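Local structure of D-isomer specific 2-hydroxyacid dehydrogenase family protein (Desulfovibrio vulgaris, 5TX7) at residues V29-T34 / I40-G45; T142-T147 / G230-N235. The protein probably catalyses the NAD(P)-dependent interconversion of D-2-hydroxyacids and 2-oxoacids. One frame throughout, in Å; residues are numbered along the deposited sequence.

Contact 1: residues V29-T34 / I40-G45; sequences VVHPRT and IERAAG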
ATOM      1  N   VAL A  29       9.556 -14.020 -33.488  1.00 48.36           N
ATOM      2  CA  VAL A  29       8.454 -13.194 -33.966  1.00 47.89           C
ATOM      3  C   VAL A  29       7.490 -13.028 -32.795  1.00 46.84           C
ATOM      4  O   VAL A  29       7.139 -14.020 -32.149  1.00 46.71           O
ATOM      5  CB  VAL A  29       7.742 -13.822 -35.167  1.00 49.35           C
ATOM      6  CG1 VAL A  29       6.631 -12.923 -35.648  1.00 49.90           C
ATOM      7  CG2 VAL A  29       8.710 -14.009 -36.312  1.00 51.98           C
ATOM      8  N   VAL A  30       7.090 -11.790 -32.501  1.00 46.83           N
ATOM      9  CA  VAL A  30       6.198 -11.510 -31.381  1.00 46.64           C
ATOM     10  C   VAL A  30       4.896 -10.921 -31.884  1.00 47.72           C
ATOM     11  O   VAL A  30       4.878  -9.807 -32.373  1.00 48.46           O
ATOM     12  CB  VAL A  30       6.829 -10.519 -30.385  1.00 48.58           C
ATOM     13  CG1 VAL A  30       5.885 -10.290 -29.200  1.00 49.34           C
ATOM     14  CG2 VAL A  30       8.195 -11.013 -29.909  1.00 48.13           C
ATOM     15  N   HIS A  31       3.810 -11.683 -31.764  1.00 48.95           N
ATOM     16  CA  HIS A  31       2.468 -11.166 -31.994  1.00 48.31           C
ATOM     17  C   HIS A  31       1.912 -10.678 -30.664  1.00 48.38           C
ATOM     18  O   HIS A  31       2.118 -11.325 -29.632  1.00 50.74           O
ATOM     19  CB  HIS A  31       1.545 -12.231 -32.558  1.00 48.69           C
ATOM     20  CG  HIS A  31       1.968 -12.741 -33.895  1.00 50.25           C
ATOM     21  ND1 HIS A  31       2.667 -13.914 -34.054  1.00 52.46           N
ATOM     22  CD2 HIS A  31       1.769 -12.251 -35.138  1.00 50.86           C
ATOM     23  CE1 HIS A  31       2.900 -14.122 -35.334  1.00 52.74           C
ATOM     24  NE2 HIS A  31       2.369 -13.124 -36.013  1.00 55.51           N
ATOM     25  N   PRO A  32       1.223  -9.533 -30.672  1.00 48.37           N
ATOM     26  CA  PRO A  32       0.741  -8.988 -29.415  1.00 46.65           C
ATOM     27  C   PRO A  32      -0.358  -9.834 -28.796  1.00 46.30           C
ATOM     28  O   PRO A  32      -0.428  -9.964 -27.576  1.00 45.80           O
ATOM     29  CB  PRO A  32       0.250  -7.582 -29.791  1.00 49.08           C
ATOM     30  CG  PRO A  32       0.040  -7.591 -31.236  1.00 52.32           C
ATOM     31  CD  PRO A  32       0.940  -8.650 -31.817  1.00 51.64           C
ATOM     32  N   ARG A  33      -1.213 -10.371 -29.652  1.00 48.27           N
ATOM     33  CA  ARG A  33      -2.206 -11.381 -29.284  1.00 47.69           C
ATOM     34  C   ARG A  33      -2.582 -12.154 -30.540  1.00 47.43           C
ATOM     35  O   ARG A  33      -2.289 -11.703 -31.665  1.00 48.91           O
ATOM     36  CB  ARG A  33      -3.445 -10.730 -28.679  1.00 48.89           C
ATOM     37  CG  ARG A  33      -4.135  -9.742 -29.581  1.00 50.99           C
ATOM     38  CD  ARG A  33      -5.029  -8.773 -28.798  1.00 54.87           C
ATOM     39  NE  ARG A  33      -4.298  -7.920 -27.855  1.00 53.36           N
ATOM     40  CZ  ARG A  33      -3.601  -6.820 -28.162  1.00 56.15           C
ATOM     41  NH1 ARG A  33      -3.472  -6.403 -29.420  1.00 58.44           N
ATOM     42  NH2 ARG A  33      -2.984  -6.133 -27.192  1.00 57.73           N
ATOM     43  N   THR A  34      -3.231 -13.300 -30.351  1.00 45.86           N
ATOM     44  CA  THR A  34      -3.647 -14.140 -31.462  1.00 47.51           C
ATOM     45  C   THR A  34      -5.066 -14.670 -31.279  1.00 48.80           C
ATOM     46  O   THR A  34      -5.306 -15.440 -30.364  1.00 50.39           O
ATOM     47  CB  THR A  34      -2.661 -15.298 -31.660  1.00 45.05           C
ATOM     48  OG1 THR A  34      -1.391 -14.772 -32.054  1.00 41.35           O
ATOM     49  CG2 THR A  34      -3.144 -16.246 -32.758  1.00 47.75           C
ATOM     50  N   ILE A  40      -2.762 -21.454 -36.065  1.00 62.51           N
ATOM     51  CA  ILE A  40      -1.982 -22.348 -36.930  1.00 63.99           C
ATOM     52  C   ILE A  40      -1.118 -21.548 -37.912  1.00 65.28           C
ATOM     53  O   ILE A  40       0.064 -21.850 -38.056  1.00 65.53           O
ATOM     54  CB  ILE A  40      -2.853 -23.340 -37.750  1.00 68.24           C
ATOM     55  CG1 ILE A  40      -3.895 -24.088 -36.910  1.00 68.89           C
ATOM     56  CG2 ILE A  40      -1.967 -24.331 -38.485  1.00 69.54           C
ATOM     57  CD1 ILE A  40      -3.348 -24.816 -35.722  1.00 68.66           C
ATOM     58  N   GLU A  41      -1.714 -20.553 -38.589  1.00 68.52           N
ATOM     59  CA  GLU A  41      -0.983 -19.629 -39.492  1.00 70.92           C
ATOM     60  C   GLU A  41       0.295 -19.076 -38.877  1.00 67.02           C
ATOM     61  O   GLU A  41       1.375 -19.135 -39.471  1.00 64.88           O
ATOM     62  CB  GLU A  41      -1.841 -18.411 -39.839  1.00 75.40           C
ATOM     63  CG  GLU A  41      -2.887 -18.647 -40.907  1.00 84.23           C
ATOM     64  CD  GLU A  41      -3.705 -17.399 -41.216  1.00 88.33           C
ATOM     65  OE1 GLU A  41      -3.270 -16.276 -40.833  1.00 83.22           O
ATOM     66  OE2 GLU A  41      -4.791 -17.562 -41.844  1.00 92.08           O
ATOM     67  N   ARG A  42       0.141 -18.521 -37.680  1.00 63.52           N
ATOM     68  CA  ARG A  42       1.219 -17.803 -37.027  1.00 61.38           C
ATOM     69  C   ARG A  42       2.264 -18.724 -36.420  1.00 59.64           C
ATOM     70  O   ARG A  42       3.468 -18.400 -36.417  1.00 62.64           O
ATOM     71  CB  ARG A  42       0.637 -16.860 -35.973  1.00 60.26           C
ATOM     72  CG  ARG A  42      -0.195 -15.751 -36.606  1.00 59.61           C
ATOM     73  CD  ARG A  42      -0.816 -14.850 -35.564  1.00 56.65           C
ATOM     74  NE  ARG A  42      -1.654 -13.819 -36.177  1.00 54.25           N
ATOM     75  CZ  ARG A  42      -2.255 -12.839 -35.506  1.00 51.16           C
ATOM     76  NH1 ARG A  42      -2.120 -12.759 -34.190  1.00 50.59           N
ATOM     77  NH2 ARG A  42      -2.988 -11.939 -36.145  1.00 50.60           N
ATOM     78  N   ALA A  43       1.810 -19.866 -35.913  1.00 57.73           N
ATOM     79  CA  ALA A  43       2.700 -20.841 -35.291  1.00 60.45           C
ATOM     80  C   ALA A  43       3.420 -21.739 -36.312  1.00 62.44           C
ATOM     81  O   ALA A  43       4.411 -22.399 -35.960  1.00 58.51           O
ATOM     82  CB  ALA A  43       1.930 -21.687 -34.284  1.00 61.31           C
ATOM     83  N   ALA A  44       2.930 -21.761 -37.556  1.00 63.08           N
ATOM     84  CA  ALA A  44       3.512 -22.608 -38.594  1.00 68.17           C
ATOM     85  C   ALA A  44       5.001 -22.298 -38.799  1.00 68.09           C
ATOM     86  O   ALA A  44       5.406 -21.126 -38.815  1.00 67.18           O
ATOM     87  CB  ALA A  44       2.744 -22.473 -39.908  1.00 70.25           C
ATOM     88  N   GLY A  45       5.793 -23.364 -38.899  1.00 69.24           N
ATOM     89  CA  GLY A  45       7.242 -23.262 -39.041  1.00 73.10           C
ATOM     90  C   GLY A  45       8.050 -23.092 -37.765  1.00 71.89           C
ATOM     91  O   GLY A  45       9.282 -23.186 -37.824  1.00 76.30           O
TER
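His-31 and Thr-34, in the loop that leaves strand 27-30, face Arg-42 on helix 39-43, and the two backbones stay well apart, 8.3 Å between the nearest CA atoms, of Thr-34 and Arg-42. The contact belongs to a strand-loop-helix connection at the edge of the five-stranded parallel sheet of the flavodoxin-like catalytic domain, where 27-30 is an outermost strand. Arg-42 bridges the gap with a chain straight from CG to NE (chi2 178°, chi3 -178°), which carries the aliphatic part across one face of the His-31 imidazole and the guanidinium on to the loop backbone. Arg-42 CD sits over the middle of the His-31 ring, 3.6 Å from its centroid, a CH-pi contact; the guanidinium beyond it is nearly parallel to the ring (12°) but displaced toward the CD2 side, an offset stack with centres 4.7 Å apart. Arg-42 NH1 serves two acceptors: Thr-34 OG1 at 3.0 Å, slightly tilted from the guanidinium plane, and Arg-33 O through a weak bond. Thr-34 OG1 is also hydrogen-bonded to Leu-7 O, just after strand 3-6. The Arg-33 side chain forms a salt bridge with Asp-135 of the second subunit. Nearer the helix, Arg-42 CB rests 3.6 Å from His-31 CE1.

Contact 2: residues T142-T147 / G230-N235; sequences TQEELT and GSYLIN
Glu-144 OE1 accepts a hydrogen bond from Tyr-232 OH at 2.6 Å, the one direct bond joining loop 142-147 to strand 231-235 of the Rossmann-type NAD-binding domain. The two side chains approach from opposite directions, and the carboxylate and ring planes are turned 51° apart. OE1 lies at the edge of the phenol, near its plane, whereas the hydroxyl meets the carboxylate from above, 50° out of its plane. The glutamate reaches this position with its chain extended beyond CG (chi2 174°). Its other oxygen, Glu-144 OE2, forms a salt bridge with Lys-149 NZ and accepts a bond from a water at 2.9 Å. That water also donates to Gly-230 O, 2.7 Å away, so a second, solvent-mediated link meets the backbone just ahead of the strand. With both carboxylate oxygens engaged, rotation of the group is restrained, and the salt bridge to Lys-149 probably stabilises the carboxylate in its charged form. Strand 231-235 lies between strands 204-207 and 256-261 in the parallel sheet, and Tyr-232 packs against Leu-114 of helix 100-116. The same helix receives Leu-146, while the backbone of Glu-144 is hydrogen-bonded to that of Cys-115, near the C-terminal end of helix 100-116.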
ATOM      1  N   THR A 142     -13.097   6.652   7.444  1.00 59.60           N
ATOM      2  CA  THR A 142     -12.272   6.390   8.614  1.00 59.71           C
ATOM      3  C   THR A 142     -10.936   5.749   8.215  1.00 57.99           C
ATOM      4  O   THR A 142     -10.902   4.782   7.418  1.00 54.67           O
ATOM      5  CB  THR A 142     -12.967   5.434   9.608  1.00 60.35           C
ATOM      6  OG1 THR A 142     -14.167   6.036  10.115  1.00 61.41           O
ATOM      7  CG2 THR A 142     -12.020   5.110  10.785  1.00 59.50           C
ATOM      8  N   GLN A 143      -9.848   6.313   8.750  1.00 57.19           N
ATOM      9  CA  GLN A 143      -8.506   5.794   8.516  1.00 55.82           C
ATOM     10  C   GLN A 143      -8.256   4.632   9.447  1.00 53.36           C
ATOM     11  O   GLN A 143      -8.405   4.788  10.659  1.00 52.34           O
ATOM     12  CB  GLN A 143      -7.473   6.905   8.737  1.00 57.23           C
ATOM     13  CG  GLN A 143      -7.591   8.077   7.769  1.00 56.68           C
ATOM     14  CD  GLN A 143      -7.416   7.639   6.328  1.00 56.61           C
ATOM     15  OE1 GLN A 143      -6.290   7.450   5.840  1.00 53.13           O
ATOM     16  NE2 GLN A 143      -8.534   7.444   5.643  1.00 57.89           N
ATOM     17  N   GLU A 144      -7.915   3.475   8.895  1.00 53.77           N
ATOM     18  CA  GLU A 144      -7.870   2.252   9.693  1.00 58.51           C
ATOM     19  C   GLU A 144      -6.453   1.690   9.655  1.00 56.02           C
ATOM     20  O   GLU A 144      -5.818   1.600   8.608  1.00 55.66           O
ATOM     21  CB  GLU A 144      -8.911   1.236   9.209  1.00 63.80           C
ATOM     22  CG  GLU A 144      -9.569   0.428  10.326  1.00 72.29           C
ATOM     23  CD  GLU A 144     -10.701  -0.484   9.848  1.00 79.20           C
ATOM     24  OE1 GLU A 144     -11.487  -0.074   8.972  1.00 83.43           O
ATOM     25  OE2 GLU A 144     -10.826  -1.618  10.363  1.00 82.98           O
ATOM     26  N   GLU A 145      -5.981   1.327  10.840  1.00 55.81           N
ATOM     27  CA  GLU A 145      -4.638   0.830  11.059  1.00 54.56           C
ATOM     28  C   GLU A 145      -4.728  -0.683  11.043  1.00 52.65           C
ATOM     29  O   GLU A 145      -5.706  -1.242  11.550  1.00 52.22           O
ATOM     30  CB  GLU A 145      -4.169   1.307  12.423  1.00 56.54           C
ATOM     31  CG  GLU A 145      -2.716   1.700  12.511  1.00 59.19           C
ATOM     32  CD  GLU A 145      -2.359   2.187  13.916  1.00 63.45           C
ATOM     33  OE1 GLU A 145      -1.938   1.330  14.721  1.00 66.02           O
ATOM     34  OE2 GLU A 145      -2.534   3.399  14.237  1.00 59.47           O
ATOM     35  N   LEU A 146      -3.726  -1.350  10.469  1.00 51.25           N
ATOM     36  CA  LEU A 146      -3.685  -2.821  10.511  1.00 48.19           C
ATOM     37  C   LEU A 146      -3.152  -3.367  11.836  1.00 46.67           C
ATOM     38  O   LEU A 146      -3.376  -4.537  12.137  1.00 45.56           O
ATOM     39  CB  LEU A 146      -2.885  -3.368   9.341  1.00 46.18           C
ATOM     40  CG  LEU A 146      -3.435  -2.983   7.957  1.00 47.17           C
ATOM     41  CD1 LEU A 146      -2.507  -3.445   6.856  1.00 44.85           C
ATOM     42  CD2 LEU A 146      -4.829  -3.540   7.698  1.00 47.83           C
ATOM     43  N   THR A 147      -2.523  -2.528  12.655  1.00 47.94           N
ATOM     44  CA  THR A 147      -1.916  -2.965  13.911  1.00 52.16           C
ATOM     45  C   THR A 147      -2.895  -3.667  14.807  1.00 50.57           C
ATOM     46  O   THR A 147      -3.992  -3.176  15.012  1.00 52.78           O
ATOM     47  CB  THR A 147      -1.321  -1.791  14.702  1.00 55.65           C
ATOM     48  OG1 THR A 147      -0.606  -0.952  13.800  1.00 59.35           O
ATOM     49  CG2 THR A 147      -0.345  -2.278  15.764  1.00 57.48           C
ATOM     50  N   GLY A 230     -17.105  -6.061  10.151  1.00 41.57           N
ATOM     51  CA  GLY A 230     -16.011  -5.149   9.881  1.00 40.32           C
ATOM     52  C   GLY A 230     -14.759  -5.788   9.297  1.00 40.37           C
ATOM     53  O   GLY A 230     -13.714  -5.118   9.199  1.00 42.15           O
ATOM     54  N   SER A 231     -14.840  -7.046   8.870  1.00 38.05           N
ATOM     55  CA  SER A 231     -13.656  -7.752   8.337  1.00 39.12           C
ATOM     56  C   SER A 231     -13.425  -7.491   6.852  1.00 39.20           C
ATOM     57  O   SER A 231     -14.287  -6.927   6.148  1.00 38.57           O
ATOM     58  CB  SER A 231     -13.771  -9.255   8.597  1.00 40.65           C
ATOM     59  OG  SER A 231     -13.747  -9.515  10.008  1.00 41.72           O
ATOM     60  N   TYR A 232     -12.230  -7.863   6.390  1.00 38.88           N
ATOM     61  CA  TYR A 232     -11.810  -7.637   5.003  1.00 38.37           C
ATOM     62  C   TYR A 232     -11.487  -8.958   4.314  1.00 37.09           C
ATOM     63  O   TYR A 232     -10.895  -9.843   4.934  1.00 37.04           O
ATOM     64  CB  TYR A 232     -10.594  -6.713   4.947  1.00 38.70           C
ATOM     65  CG  TYR A 232     -10.865  -5.303   5.410  1.00 43.15           C
ATOM     66  CD1 TYR A 232     -11.411  -4.351   4.543  1.00 47.62           C
ATOM     67  CD2 TYR A 232     -10.613  -4.915   6.730  1.00 44.07           C
ATOM     68  CE1 TYR A 232     -11.652  -3.044   4.958  1.00 49.40           C
ATOM     69  CE2 TYR A 232     -10.871  -3.621   7.161  1.00 47.80           C
ATOM     70  CZ  TYR A 232     -11.404  -2.686   6.282  1.00 51.95           C
ATOM     71  OH  TYR A 232     -11.654  -1.388   6.721  1.00 57.07           O
ATOM     72  N   LEU A 233     -11.872  -9.077   3.032  1.00 36.95           N
ATOM     73  CA  LEU A 233     -11.513 -10.224   2.174  1.00 35.45           C
ATOM     74  C   LEU A 233     -10.674  -9.775   0.974  1.00 36.64           C
ATOM     75  O   LEU A 233     -11.004  -8.792   0.310  1.00 38.10           O
ATOM     76  CB  LEU A 233     -12.786 -10.896   1.662  1.00 36.60           C
ATOM     77  CG  LEU A 233     -12.596 -12.102   0.737  1.00 36.94           C
ATOM     78  CD1 LEU A 233     -11.886 -13.248   1.441  1.00 36.50           C
ATOM     79  CD2 LEU A 233     -13.930 -12.531   0.177  1.00 38.77           C
ATOM     80  N   ILE A 234      -9.589 -10.491   0.695  1.00 37.16           N
ATOM     81  CA  ILE A 234      -8.717 -10.192  -0.446  1.00 36.67           C
ATOM     82  C   ILE A 234      -8.567 -11.467  -1.245  1.00 36.65           C
ATOM     83  O   ILE A 234      -8.296 -12.531  -0.669  1.00 35.41           O
ATOM     84  CB  ILE A 234      -7.296  -9.741  -0.014  1.00 37.46           C
ATOM     85  CG1 ILE A 234      -7.343  -8.584   1.004  1.00 37.71           C
ATOM     86  CG2 ILE A 234      -6.479  -9.316  -1.230  1.00 38.36           C
ATOM     87  CD1 ILE A 234      -7.882  -7.262   0.463  1.00 39.95           C
ATOM     88  N   ASN A 235      -8.707 -11.365  -2.562  1.00 36.01           N
ATOM     89  CA  ASN A 235      -8.555 -12.516  -3.444  1.00 35.95           C
ATOM     90  C   ASN A 235      -7.757 -12.149  -4.694  1.00 39.50           C
ATOM     91  O   ASN A 235      -8.283 -11.520  -5.623  1.00 43.10           O
ATOM     92  CB  ASN A 235      -9.911 -13.038  -3.853  1.00 36.31           C
ATOM     93  CG  ASN A 235      -9.829 -14.307  -4.688  1.00 38.02           C
ATOM     94  OD1 ASN A 235      -8.896 -15.079  -4.572  1.00 38.41           O
ATOM     95  ND2 ASN A 235     -10.840 -14.538  -5.510  1.00 40.19           N
TER
HETATM   96  O   HOH W   1     -13.558  -2.601  10.069  1.00 45.17           O

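In the fold
Contacts 1 and 2 lie on opposite sides of the chain's centre, their own centres 45 Å apart and their nearest atoms about 23 Å apart. They are structurally separate, one at each parallel sheet of the chain: contact 1 at the edge of the five-stranded sheet and contact 2 at the seven-stranded sheet of the NAD-binding domain. In sequence the first is a short local connection; the second joins segments 83 residues apart. Both reach the second subunit, through Arg-33 in contact 1 and through residues of 142-147 in contact 2, where Glu-145 OE2 is hydrogen-bonded to Ser-291 OG of that subunit. A di(hydroxyethyl)ether molecule, probably from crystallisation or purification, lies about 12 Å from the Glu-144 side chain.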